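Local coordinates for possible substrate binding protein of ABC transporter system (Rhodopseudomonas palustris, PDB 3N0X) that probably binds branched-chain amino acids or related solutes in the periplasm and delivers them to an ABC-type importer, at residues T254-I260 against W352-P357; L216-D221 against R246-M250; L231-N236 against M250-T254. All coordinates share one frame; numbering follows the deposited sequence.

Interaction 1. Residues T254-I260 against W352-P357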
loop_
_atom_site.group_PDB
_atom_site.type_symbol
_atom_site.label_atom_id
_atom_site.label_comp_id
_atom_site.label_asym_id
_atom_site.label_seq_id
_atom_site.Cartn_x
_atom_site.Cartn_y
_atom_site.Cartn_z
ATOM N N THR A 254 6.435 -4.402 5.161
ATOM C CA THR A 254 5.792 -4.433 3.860
ATOM C C THR A 254 4.269 -4.532 3.938
ATOM O O THR A 254 3.688 -5.078 4.883
ATOM C CB THR A 254 6.363 -5.593 2.978
ATOM O OG1 THR A 254 5.984 -5.362 1.602
ATOM C CG2 THR A 254 5.939 -6.987 3.494
ATOM N N TYR A 255 3.633 -4.022 2.891
ATOM C CA TYR A 255 2.183 -4.129 2.728
ATOM C C TYR A 255 1.751 -5.584 2.473
ATOM O O TYR A 255 0.677 -6.008 2.890
ATOM C CB TYR A 255 1.782 -3.235 1.522
ATOM C CG TYR A 255 0.407 -3.486 0.907
ATOM C CD1 TYR A 255 -0.779 -3.102 1.540
ATOM C CD2 TYR A 255 0.310 -4.062 -0.322
ATOM C CE1 TYR A 255 -2.021 -3.318 0.946
ATOM C CE2 TYR A 255 -0.919 -4.339 -0.885
ATOM C CZ TYR A 255 -2.083 -3.927 -0.273
ATOM O OH TYR A 255 -3.302 -4.154 -0.882
ATOM N N TYR A 256 2.564 -6.325 1.739
ATOM C CA TYR A 256 2.220 -7.667 1.299
ATOM C C TYR A 256 3.447 -8.412 0.781
ATOM O O TYR A 256 4.361 -7.820 0.222
ATOM C CB TYR A 256 1.172 -7.617 0.181
ATOM C CG TYR A 256 0.619 -8.978 -0.271
ATOM C CD1 TYR A 256 -0.342 -9.673 0.479
ATOM C CD2 TYR A 256 1.029 -9.542 -1.476
ATOM C CE1 TYR A 256 -0.848 -10.890 0.024
ATOM C CE2 TYR A 256 0.535 -10.739 -1.928
ATOM C CZ TYR A 256 -0.390 -11.429 -1.144
ATOM O OH TYR A 256 -0.867 -12.628 -1.628
ATOM N N TYR A 257 3.450 -9.724 0.992
ATOM C CA TYR A 257 4.343 -10.672 0.294
ATOM C C TYR A 257 3.532 -11.954 0.266
ATOM O O TYR A 257 3.010 -12.353 1.294
ATOM C CB TYR A 257 5.706 -10.831 0.982
ATOM C CG TYR A 257 6.601 -11.806 0.275
ATOM C CD1 TYR A 257 7.269 -11.430 -0.873
ATOM C CD2 TYR A 257 6.753 -13.097 0.724
ATOM C CE1 TYR A 257 8.085 -12.326 -1.548
ATOM C CE2 TYR A 257 7.567 -13.995 0.087
ATOM C CZ TYR A 257 8.217 -13.617 -1.056
ATOM O OH TYR A 257 8.992 -14.546 -1.710
ATOM N N TYR A 258 3.413 -12.573 -0.901
ATOM C CA TYR A 258 2.466 -13.672 -1.088
ATOM C C TYR A 258 2.557 -14.786 -0.050
ATOM O O TYR A 258 1.538 -15.347 0.335
ATOM C CB TYR A 258 2.557 -14.257 -2.504
ATOM C CG TYR A 258 3.879 -14.899 -2.878
ATOM C CD1 TYR A 258 4.947 -14.131 -3.328
ATOM C CD2 TYR A 258 4.040 -16.273 -2.816
ATOM C CE1 TYR A 258 6.168 -14.729 -3.690
ATOM C CE2 TYR A 258 5.249 -16.879 -3.177
ATOM C CZ TYR A 258 6.309 -16.102 -3.609
ATOM O OH TYR A 258 7.522 -16.717 -3.940
ATOM N N ASP A 259 3.774 -15.129 0.374
ATOM C CA ASP A 259 3.959 -16.306 1.222
ATOM C C ASP A 259 3.836 -15.974 2.690
ATOM O O ASP A 259 3.935 -16.865 3.521
ATOM C CB ASP A 259 5.314 -16.988 0.946
ATOM C CG ASP A 259 5.346 -18.475 1.367
ATOM O OD1 ASP A 259 4.368 -19.194 1.103
ATOM O OD2 ASP A 259 6.379 -18.933 1.919
ATOM N N ILE A 260 3.594 -14.698 3.045
ATOM C CA ILE A 260 3.452 -14.373 4.466
ATOM C C ILE A 260 2.061 -14.632 5.085
ATOM O O ILE A 260 1.950 -15.358 6.077
ATOM C CB ILE A 260 3.970 -12.956 4.812
ATOM C CG1 ILE A 260 5.502 -12.909 4.671
ATOM C CG2 ILE A 260 3.589 -12.532 6.227
ATOM C CD1 ILE A 260 6.102 -11.544 4.998
ATOM N N TRP A 352 13.195 -12.791 -6.982
ATOM C CA TRP A 352 13.077 -11.756 -5.953
ATOM C C TRP A 352 13.689 -12.239 -4.654
ATOM O O TRP A 352 13.747 -13.419 -4.395
ATOM C CB TRP A 352 11.614 -11.414 -5.692
ATOM C CG TRP A 352 10.707 -12.618 -5.575
ATOM C CD1 TRP A 352 10.416 -13.345 -4.443
ATOM C CD2 TRP A 352 10.006 -13.253 -6.651
ATOM N NE1 TRP A 352 9.582 -14.380 -4.763
ATOM C CE2 TRP A 352 9.312 -14.342 -6.110
ATOM C CE3 TRP A 352 9.895 -12.993 -8.026
ATOM C CZ2 TRP A 352 8.500 -15.186 -6.892
ATOM C CZ3 TRP A 352 9.113 -13.823 -8.800
ATOM C CH2 TRP A 352 8.405 -14.902 -8.223
ATOM N N ALA A 353 14.135 -11.309 -3.827
ATOM C CA ALA A 353 14.477 -11.634 -2.452
ATOM C C ALA A 353 13.233 -12.192 -1.786
ATOM O O ALA A 353 12.124 -11.713 -2.036
ATOM C CB ALA A 353 14.933 -10.387 -1.696
ATOM N N VAL A 354 13.418 -13.184 -0.914
ATOM C CA VAL A 354 12.287 -13.809 -0.218
ATOM C C VAL A 354 12.126 -13.051 1.068
ATOM O O VAL A 354 13.085 -12.919 1.834
ATOM C CB VAL A 354 12.564 -15.301 0.062
ATOM C CG1 VAL A 354 11.434 -15.916 0.915
ATOM C CG2 VAL A 354 12.694 -16.045 -1.268
ATOM N N LEU A 355 10.913 -12.570 1.322
ATOM C CA LEU A 355 10.616 -11.829 2.535
ATOM C C LEU A 355 10.065 -12.802 3.567
ATOM O O LEU A 355 8.880 -13.188 3.514
ATOM C CB LEU A 355 9.651 -10.665 2.271
ATOM C CG LEU A 355 10.122 -9.656 1.199
ATOM C CD1 LEU A 355 9.229 -8.401 1.210
ATOM C CD2 LEU A 355 11.609 -9.276 1.345
ATOM N N GLU A 356 10.906 -13.219 4.495
ATOM C CA GLU A 356 10.488 -14.120 5.545
ATOM C C GLU A 356 9.786 -13.342 6.668
ATOM O O GLU A 356 10.175 -12.232 6.977
ATOM C CB GLU A 356 11.679 -14.908 6.091
ATOM C CG GLU A 356 12.225 -15.822 4.984
ATOM C CD GLU A 356 13.093 -16.941 5.485
ATOM O OE1 GLU A 356 13.967 -16.650 6.345
ATOM O OE2 GLU A 356 12.897 -18.084 4.975
ATOM N N PRO A 357 8.772 -13.941 7.288
ATOM C CA PRO A 357 8.040 -13.253 8.338
ATOM C C PRO A 357 8.854 -13.157 9.628
ATOM O O PRO A 357 9.462 -14.139 10.058
ATOM C CB PRO A 357 6.822 -14.145 8.539
ATOM C CG PRO A 357 7.280 -15.481 8.170
ATOM C CD PRO A 357 8.211 -15.279 7.024
#

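Interaction 2. Residues L216-D221 against R246-M250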
loop_
_atom_site.group_PDB
_atom_site.type_symbol
_atom_site.label_atom_id
_atom_site.label_comp_id
_atom_site.label_asym_id
_atom_site.label_seq_id
_atom_site.Cartn_x
_atom_site.Cartn_y
_atom_site.Cartn_z
ATOM N N LEU A 216 19.967 1.985 -1.627
ATOM C CA LEU A 216 20.297 0.820 -0.765
ATOM C C LEU A 216 21.546 0.092 -1.250
ATOM O O LEU A 216 22.432 -0.239 -0.447
ATOM C CB LEU A 216 19.112 -0.140 -0.621
ATOM C CG LEU A 216 18.043 0.161 0.469
ATOM C CD1 LEU A 216 18.647 0.246 1.877
ATOM C CD2 LEU A 216 17.270 1.414 0.168
ATOM N N THR A 217 21.633 -0.130 -2.565
ATOM C CA THR A 217 22.807 -0.760 -3.165
ATOM C C THR A 217 24.058 0.084 -2.993
ATOM O O THR A 217 25.122 -0.420 -2.659
ATOM C CB THR A 217 22.621 -0.934 -4.708
ATOM O OG1 THR A 217 21.431 -1.677 -4.959
ATOM C CG2 THR A 217 23.819 -1.628 -5.302
ATOM N N LYS A 218 23.934 1.379 -3.261
ATOM C CA LYS A 218 25.039 2.288 -3.148
ATOM C C LYS A 218 25.549 2.487 -1.732
ATOM O O LYS A 218 26.754 2.581 -1.504
ATOM C CB LYS A 218 24.705 3.619 -3.834
ATOM C CG LYS A 218 24.546 3.426 -5.363
ATOM C CD LYS A 218 24.010 4.657 -6.036
ATOM C CE LYS A 218 23.988 4.489 -7.584
ATOM N NZ LYS A 218 23.058 5.480 -8.200
ATOM N N LEU A 219 24.652 2.477 -0.755
ATOM C CA LEU A 219 25.095 2.511 0.639
ATOM C C LEU A 219 25.754 1.162 1.025
ATOM O O LEU A 219 26.786 1.168 1.698
ATOM C CB LEU A 219 23.929 2.792 1.603
ATOM C CG LEU A 219 23.386 4.212 1.574
ATOM C CD1 LEU A 219 22.081 4.298 2.368
ATOM C CD2 LEU A 219 24.454 5.204 2.062
ATOM N N GLN A 220 25.137 0.056 0.616
ATOM C CA GLN A 220 25.694 -1.288 0.875
ATOM C C GLN A 220 27.111 -1.417 0.285
ATOM O O GLN A 220 27.994 -2.047 0.901
ATOM C CB GLN A 220 24.762 -2.381 0.324
ATOM C CG GLN A 220 25.167 -3.832 0.642
ATOM C CD GLN A 220 24.913 -4.230 2.093
ATOM O OE1 GLN A 220 25.378 -3.568 3.024
ATOM N NE2 GLN A 220 24.179 -5.327 2.287
ATOM N N ASP A 221 27.348 -0.806 -0.882
ATOM C CA ASP A 221 28.665 -0.847 -1.514
ATOM C C ASP A 221 29.725 -0.149 -0.646
ATOM O O ASP A 221 30.921 -0.442 -0.757
ATOM C CB ASP A 221 28.666 -0.183 -2.926
ATOM C CG ASP A 221 27.918 -0.984 -3.986
ATOM O OD1 ASP A 221 27.798 -2.210 -3.853
ATOM O OD2 ASP A 221 27.441 -0.349 -4.972
ATOM N N ARG A 246 20.829 -8.359 -2.796
ATOM C CA ARG A 246 22.117 -7.830 -2.340
ATOM C C ARG A 246 22.137 -7.436 -0.849
ATOM O O ARG A 246 23.200 -7.046 -0.348
ATOM C CB ARG A 246 22.488 -6.600 -3.184
ATOM C CG ARG A 246 23.004 -6.936 -4.615
ATOM C CD ARG A 246 24.543 -6.887 -4.719
ATOM N NE ARG A 246 25.063 -5.509 -4.629
ATOM C CZ ARG A 246 25.600 -4.944 -3.539
ATOM N NH1 ARG A 246 25.736 -5.617 -2.392
ATOM N NH2 ARG A 246 26.012 -3.686 -3.597
ATOM N N LEU A 247 21.003 -7.610 -0.144
ATOM C CA LEU A 247 20.825 -7.158 1.248
ATOM C C LEU A 247 20.356 -8.292 2.185
ATOM O O LEU A 247 19.317 -8.168 2.855
ATOM C CB LEU A 247 19.810 -6.002 1.261
ATOM C CG LEU A 247 20.121 -4.779 0.379
ATOM C CD1 LEU A 247 18.884 -3.906 0.104
ATOM C CD2 LEU A 247 21.229 -4.014 1.074
ATOM N N PRO A 248 21.072 -9.420 2.211
ATOM C CA PRO A 248 20.636 -10.514 3.052
ATOM C C PRO A 248 20.448 -10.087 4.510
ATOM O O PRO A 248 21.290 -9.381 5.061
ATOM C CB PRO A 248 21.770 -11.540 2.910
ATOM C CG PRO A 248 22.924 -10.748 2.459
ATOM C CD PRO A 248 22.365 -9.721 1.569
ATOM N N GLY A 249 19.338 -10.492 5.115
ATOM C CA GLY A 249 19.076 -10.233 6.515
ATOM C C GLY A 249 18.445 -8.869 6.778
ATOM O O GLY A 249 18.112 -8.571 7.920
HETATM N N MSE A 250 18.295 -8.051 5.738
HETATM C CA MSE A 250 17.685 -6.736 5.903
HETATM C C MSE A 250 16.275 -6.903 6.447
HETATM O O MSE A 250 15.503 -7.767 5.991
HETATM C CB MSE A 250 17.625 -5.954 4.599
HETATM C CG MSE A 250 17.047 -4.553 4.788
HETATM SE SE MSE A 250 17.366 -3.407 3.283
HETATM C CE MSE A 250 16.371 -4.326 2.093
HETATM O O HOH W 1 23.011 -7.199 4.117
#

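Interaction 3. Residues L231-N236 against M250-T254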
loop_
_atom_site.group_PDB
_atom_site.type_symbol
_atom_site.label_atom_id
_atom_site.label_comp_id
_atom_site.label_asym_id
_atom_site.label_seq_id
_atom_site.Cartn_x
_atom_site.Cartn_y
_atom_site.Cartn_z
ATOM N N LEU A 231 21.366 -1.652 7.212
ATOM C CA LEU A 231 20.456 -0.878 6.379
ATOM C C LEU A 231 19.070 -1.464 6.490
ATOM O O LEU A 231 18.915 -2.654 6.755
ATOM C CB LEU A 231 20.865 -0.941 4.913
ATOM C CG LEU A 231 22.258 -0.443 4.521
ATOM C CD1 LEU A 231 22.441 -0.524 2.969
ATOM C CD2 LEU A 231 22.566 0.973 5.075
ATOM N N SER A 232 18.063 -0.617 6.349
ATOM C CA SER A 232 16.660 -1.005 6.405
ATOM C C SER A 232 15.859 -0.166 5.432
ATOM O O SER A 232 16.152 1.002 5.200
ATOM C CB SER A 232 16.109 -0.866 7.838
ATOM O OG SER A 232 14.716 -1.188 7.991
ATOM N N THR A 233 14.831 -0.770 4.839
ATOM C CA THR A 233 13.890 -0.034 4.026
ATOM C C THR A 233 12.579 -0.840 3.975
ATOM O O THR A 233 12.525 -2.031 4.390
ATOM C CB THR A 233 14.456 0.262 2.627
ATOM O OG1 THR A 233 13.667 1.253 1.972
ATOM C CG2 THR A 233 14.523 -1.030 1.780
ATOM N N GLY A 234 11.529 -0.229 3.452
ATOM C CA GLY A 234 10.252 -0.937 3.286
ATOM C C GLY A 234 10.287 -1.998 2.198
ATOM O O GLY A 234 11.193 -2.047 1.357
ATOM N N GLY A 235 9.239 -2.807 2.180
ATOM C CA GLY A 235 9.104 -3.848 1.167
ATOM C C GLY A 235 8.692 -3.263 -0.157
ATOM O O GLY A 235 8.550 -2.043 -0.303
ATOM N N ASN A 236 8.465 -4.131 -1.116
ATOM C CA ASN A 236 8.150 -3.656 -2.458
ATOM C C ASN A 236 7.586 -4.803 -3.272
ATOM O O ASN A 236 7.498 -5.925 -2.817
ATOM C CB ASN A 236 9.394 -3.042 -3.166
ATOM C CG ASN A 236 9.047 -1.863 -4.029
ATOM O OD1 ASN A 236 7.988 -1.812 -4.669
ATOM N ND2 ASN A 236 9.923 -0.842 -3.990
HETATM N N MSE A 250 18.295 -8.051 5.738
HETATM C CA MSE A 250 17.685 -6.736 5.903
HETATM C C MSE A 250 16.275 -6.903 6.447
HETATM O O MSE A 250 15.503 -7.767 5.991
HETATM C CB MSE A 250 17.625 -5.954 4.599
HETATM C CG MSE A 250 17.047 -4.553 4.788
HETATM SE SE MSE A 250 17.366 -3.407 3.283
HETATM C CE MSE A 250 16.371 -4.326 2.093
ATOM N N GLU A 251 15.911 -6.034 7.391
ATOM C CA GLU A 251 14.561 -6.022 7.882
ATOM C C GLU A 251 13.857 -4.706 7.591
ATOM O O GLU A 251 14.468 -3.665 7.444
ATOM C CB GLU A 251 14.528 -6.256 9.384
ATOM C CG GLU A 251 15.109 -7.611 9.784
ATOM C CD GLU A 251 14.998 -7.973 11.254
ATOM O OE1 GLU A 251 14.263 -7.297 12.034
ATOM O OE2 GLU A 251 15.671 -8.974 11.614
ATOM N N GLY A 252 12.543 -4.777 7.586
ATOM C CA GLY A 252 11.669 -3.671 7.337
ATOM C C GLY A 252 10.246 -4.119 7.473
ATOM O O GLY A 252 9.979 -5.249 7.956
ATOM N N ALA A 253 9.329 -3.293 6.964
ATOM C CA ALA A 253 7.941 -3.696 6.879
ATOM C C ALA A 253 7.398 -3.541 5.488
ATOM O O ALA A 253 7.843 -2.688 4.732
ATOM C CB ALA A 253 7.079 -2.882 7.859
ATOM N N THR A 254 6.435 -4.402 5.161
ATOM C CA THR A 254 5.792 -4.433 3.860
ATOM C C THR A 254 4.269 -4.532 3.938
ATOM O O THR A 254 3.688 -5.078 4.883
ATOM C CB THR A 254 6.363 -5.593 2.978
ATOM O OG1 THR A 254 5.984 -5.362 1.602
ATOM C CG2 THR A 254 5.939 -6.987 3.494
HETATM O O HOH W 2 17.909 -4.319 8.675
HETATM O O HOH W 3 6.780 -7.053 -0.218
#

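Interaction 1. Residues T254-I260 against W352-P357
Two tyrosine hydroxyls converge on a single indole N-H: Trp352 offers NE1 to both Tyr257 and Tyr258, which are consecutive in the chain. The better bond runs from Trp352 NE1 to Tyr258 OH, 3.2 Å long in the conformer described here, one of two modelled for Tyr258. Trp352 NE1 also reaches Tyr257 OH at 3.1 Å, but the 121° angle at the hydrogen makes that bond weak, as expected when one hydrogen is shared. The three rings form an aromatic cluster in which the Tyr258 and indole planes are nearly perpendicular, the Tyr258 hydroxyl meeting the indole in its plane at the N-H edge. Tyr257 is the broader contact. With its CG anti to the backbone N (chi1 179°), its ring passes across Leu355, whose CB sits over one face in a CH-pi contact, 4.0 Å from the ring centroid and 19° off the normal. Tyr258 CD1 lies over the opposite face, so the Tyr257 ring is held between its own neighbour and the strand. Burial here has a cost: Leu355 N, above this ring, and Ala353 O have no polar partner. Farther along, Ile260 lays CD1 against Leu355 O at 3.6 Å, and its CG1 approaches Pro357 CB. A type I turn from Tyr257 to Ile260 presents these side chains together, closed by Ile260 N to Tyr257 O. The contact packs the loop leaving strand 251-254 against strand 354-357; Thr254 and Val354 both bond through their backbones to strand 335-345, while helix 264-277 takes Tyr258 on Val270.

Interaction 2. Residues L216-D221 against R246-M250
Leu247 is wedged against the helix by its two methyl branches: CD1 meets Leu216 CB at 3.8 Å, and CD2 lies 3.4 Å from Gln220 NE2. Beside it Leu216 CD1 touches the selenium of Met250, a selenomethionine, at 4.1 Å. This is the close-packed part, and Leu216 continues it onto Leu231 and Thr233 of strand 229-233. Gln220 borders the apolar patch; it and Met250 are each described in one of two modelled conformers. Its CG is anti to the backbone N (chi1 -175°) and the chain then bends at chi2, carrying the amide back past Leu247. Here Gln220 NE2 donates to Arg246 O at 3.3 Å, nearly straight at 175°, in the carbonyl plane on a lone pair. Its amide nitrogen also donates to a water at 2.9 Å, which in turn donates to Pro248 O. The outer side is looser: the long, twice-bent Arg246 chain lies over the helix, with NH2 3.5 Å from Thr217 CG2, and the Asp221 carboxylate lies by its guanidinium, both doubtfully placed. Thr217 turns its hydroxyl to Asp214. In this conformer, one glutamine amide therefore serves the carbonyl just before the Leu247-Met250 type II turn directly and one within the turn through water, beside the Leu216-Leu247 packing.

Interaction 3. Residues L231-N236 against M250-T254
Ser232 places OG anti to its own nitrogen (chi1 178°), which aims the hydroxyl at Glu251 O across the gap between the strands. Thr254 OG1, likewise trans (chi1 -164°), comes to 3.5 Å from Gly235 CA. The short strands 231-233 and 251-254 run parallel, their axes 5.4 Å apart, yet direct backbone pairing is sparse. Ser232 OG donates to Glu251 O at 2.5 Å, so short that the exact length is doubtful, and a water bridges the backbones beside it, donating to Leu231 O and accepting from Glu251 N. At the other end Gly235 N donates to Ala253 O at 2.9 Å from above the carbonyl plane, and a second water joins Asn236 O to Thr254 OG1. Between them Gly252 CA points a C-H at Thr233 O, 3.5 Å away, leaving no room there for a beta carbon. Met250 CE, in the conformer described, packs on Thr233 CG2 at 3.8 Å. With an alanine in place of Ser232 the hydroxyl is gone, and Glu251 O would probably lose this donor and the strands a direct tie. Hydroxyls and waters thus supplement the sparse sheet pairing, while the buried Thr233 N and O have no polar partner.

All three contacts belong to one lobe, around strand 251-254 and the segments leading into and out of it. Interaction 2 meets interaction 3 at Met250, their centres about 11 Å apart; interaction 3 meets interaction 1 at Thr254, about 10 Å between centres; interactions 1 and 2 lie about 17 Å apart. Leu231 CD1 packs against helix 215-221, tying interaction 2 to interaction 3. Along the chain, interactions 2 and 3 both close on the segment 246-254, and interaction 1 opens from its end. Together they join the parallel sheet ending in strand 229-233 to the antiparallel sheet containing strands 251-254, 335-345 and 354-357, within one lobe of a two-lobed protein that probably closes on its ligand, as in leucine-binding relatives.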